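Local coordinates for protein terminal uridylyltransferase 1 (Trypanosoma brucei, PDB 5HZD) that adds uridines from UTP to the 3' ends of guide RNAs, ribosomal RNAs and some mRNAs, and takes part in mitochondrial RNA editing, at residues T226-V231 with A242-T247. Numbering follows the deposited sequence.
Sequences TGVQQV and ATLEST
Q229 lays its extended side chain across the backbone of L244 and E245, its amide NE2 coming to 3.5 Å from E245 CA while OE1 lies beside the T243 methyl CG2. The reach begins at a classic beta bulge: Q229 and Q230 both face T243, and the extra residue shifts the register of this antiparallel pairing by one. The T243 carbonyl oxygen is gripped twice, by Q229 N at 2.8 Å and by Q230 N at 3.2 Å; both donors lie in its carbonyl plane, and the second falls on a lone pair. T243 N returns a fairly straight bond to Q230 O, with an N-H...O angle of 159°. The amide of Q229 is fixed from outside the pair, since R197 NH1 bonds to its OE1 and also to the carbonyl oxygen of L244; T243 OG1 pairs with S198 OG.

Opposite the face that carries Q230 and T243, V228 and L244 form a non-hydrogen-bonded pair, with CG2 of V228 touching CD1 of L244 at 3.8 Å; farther along, V231 CG2 packs less closely on A242 CB. Where 228-233 starts and 239-244 finishes, E245 N donates to G227 O, the donor lying 33° from the carbonyl plane. CG of E245 sits between the backbone N and carbonyl carbon (chi1 69°), which sends the extended chain past G227 CA to a weak hydrogen bond from T226 OG1 to OE2 at 3.3 Å; OE2 also lies 2.9 Å from T226 O, acceptor against acceptor.

The example shows how a bulge can be accommodated at the open end of a beta hairpin, here as structural packing in a small alpha/beta domain inserted between palm strands 174-177 and 285-288, consistent with the middle domain of trypanosomal TUTases. Strand 228-233 is the edge of its four-stranded antiparallel sheet, and 239-244 pairs on its far side with strand 198-203. V228 and V231 rest on helix 209-223, whereas L244 meets helix 247-254, whose N-cap is S246.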
loop_
_atom_site.group_PDB
_atom_site.type_symbol
_atom_site.label_atom_id
_atom_site.label_comp_id
_atom_site.label_asym_id
_atom_site.label_seq_id
_atom_site.Cartn_x
_atom_site.Cartn_y
_atom_site.Cartn_z
ATOM N N THR A 226 29.813 -9.562 -18.191
ATOM C CA THR A 226 28.769 -10.241 -18.958
ATOM C C THR A 226 27.648 -9.294 -19.382
ATOM O O THR A 226 26.754 -9.677 -20.145
ATOM C CB THR A 226 28.153 -11.430 -18.178
ATOM O OG1 THR A 226 27.652 -10.977 -16.912
ATOM C CG2 THR A 226 29.193 -12.523 -17.960
ATOM N N GLY A 227 27.707 -8.057 -18.898
ATOM C CA GLY A 227 26.598 -7.130 -19.063
ATOM C C GLY A 227 26.374 -6.570 -20.458
ATOM O O GLY A 227 25.265 -6.199 -20.803
ATOM N N VAL A 228 27.422 -6.475 -21.263
ATOM C CA VAL A 228 27.277 -5.848 -22.568
ATOM C C VAL A 228 27.183 -6.885 -23.667
ATOM O O VAL A 228 28.122 -7.663 -23.878
ATOM C CB VAL A 228 28.459 -4.926 -22.894
ATOM C CG1 VAL A 228 28.403 -4.523 -24.362
ATOM C CG2 VAL A 228 28.463 -3.704 -21.997
ATOM N N GLN A 229 26.069 -6.896 -24.389
ATOM C CA GLN A 229 25.914 -7.857 -25.480
ATOM C C GLN A 229 26.375 -7.324 -26.823
ATOM O O GLN A 229 26.992 -8.051 -27.595
ATOM C CB GLN A 229 24.474 -8.351 -25.583
ATOM C CG GLN A 229 24.066 -9.286 -24.483
ATOM C CD GLN A 229 22.685 -9.873 -24.734
ATOM O OE1 GLN A 229 22.048 -9.585 -25.758
ATOM N NE2 GLN A 229 22.217 -10.700 -23.804
ATOM N N GLN A 230 26.107 -6.051 -27.101
ATOM C CA GLN A 230 26.450 -5.494 -28.388
ATOM C C GLN A 230 26.569 -3.988 -28.227
ATOM O O GLN A 230 25.783 -3.383 -27.494
ATOM C CB GLN A 230 25.348 -5.800 -29.386
ATOM C CG GLN A 230 25.624 -5.267 -30.767
ATOM C CD GLN A 230 24.506 -5.555 -31.744
ATOM O OE1 GLN A 230 23.340 -5.691 -31.372
ATOM N NE2 GLN A 230 24.861 -5.658 -33.004
ATOM N N VAL A 231 27.563 -3.405 -28.874
ATOM C CA VAL A 231 27.722 -1.962 -28.897
ATOM C C VAL A 231 27.988 -1.564 -30.341
ATOM O O VAL A 231 28.787 -2.229 -31.018
ATOM C CB VAL A 231 28.927 -1.541 -28.058
ATOM C CG1 VAL A 231 29.282 -0.111 -28.348
ATOM C CG2 VAL A 231 28.625 -1.724 -26.581
ATOM N N ALA A 242 23.732 0.515 -27.425
ATOM C CA ALA A 242 24.238 -0.637 -26.697
ATOM C C ALA A 242 23.074 -1.508 -26.283
ATOM O O ALA A 242 22.047 -1.011 -25.783
ATOM C CB ALA A 242 25.012 -0.194 -25.464
ATOM N N THR A 243 23.237 -2.809 -26.490
ATOM C CA THR A 243 22.302 -3.793 -25.972
ATOM C C THR A 243 22.947 -4.492 -24.791
ATOM O O THR A 243 24.057 -5.016 -24.891
ATOM C CB THR A 243 21.935 -4.822 -27.041
ATOM O OG1 THR A 243 21.257 -4.153 -28.106
ATOM C CG2 THR A 243 21.005 -5.888 -26.458
ATOM N N LEU A 244 22.249 -4.499 -23.672
ATOM C CA LEU A 244 22.786 -5.042 -22.441
ATOM C C LEU A 244 22.107 -6.377 -22.193
ATOM O O LEU A 244 21.120 -6.688 -22.846
ATOM C CB LEU A 244 22.521 -4.078 -21.275
ATOM C CG LEU A 244 23.270 -2.735 -21.334
ATOM C CD1 LEU A 244 24.742 -2.935 -21.702
ATOM C CD2 LEU A 244 22.619 -1.746 -22.285
ATOM N N GLU A 245 22.620 -7.145 -21.237
ATOM C CA GLU A 245 22.133 -8.519 -21.024
ATOM C C GLU A 245 20.737 -8.565 -20.402
ATOM O O GLU A 245 20.038 -9.590 -20.488
ATOM C CB GLU A 245 23.122 -9.302 -20.158
ATOM C CG GLU A 245 23.203 -8.831 -18.719
ATOM C CD GLU A 245 24.285 -9.548 -17.927
ATOM O OE1 GLU A 245 24.690 -9.026 -16.862
ATOM O OE2 GLU A 245 24.728 -10.631 -18.370
ATOM N N SER A 246 20.328 -7.461 -19.783
ATOM C CA SER A 246 19.041 -7.409 -19.095
ATOM C C SER A 246 18.570 -5.965 -19.042
ATOM O O SER A 246 19.336 -5.048 -19.309
ATOM C CB SER A 246 19.174 -7.949 -17.678
ATOM O OG SER A 246 19.892 -7.048 -16.856
ATOM N N THR A 247 17.300 -5.770 -18.704
ATOM C CA THR A 247 16.778 -4.414 -18.515
ATOM C C THR A 247 17.434 -3.719 -17.338
ATOM O O THR A 247 17.576 -2.503 -17.334
ATOM C CB THR A 247 15.248 -4.435 -18.305
ATOM O OG1 THR A 247 14.924 -5.427 -17.323
ATOM C CG2 THR A 247 14.533 -4.775 -19.608
#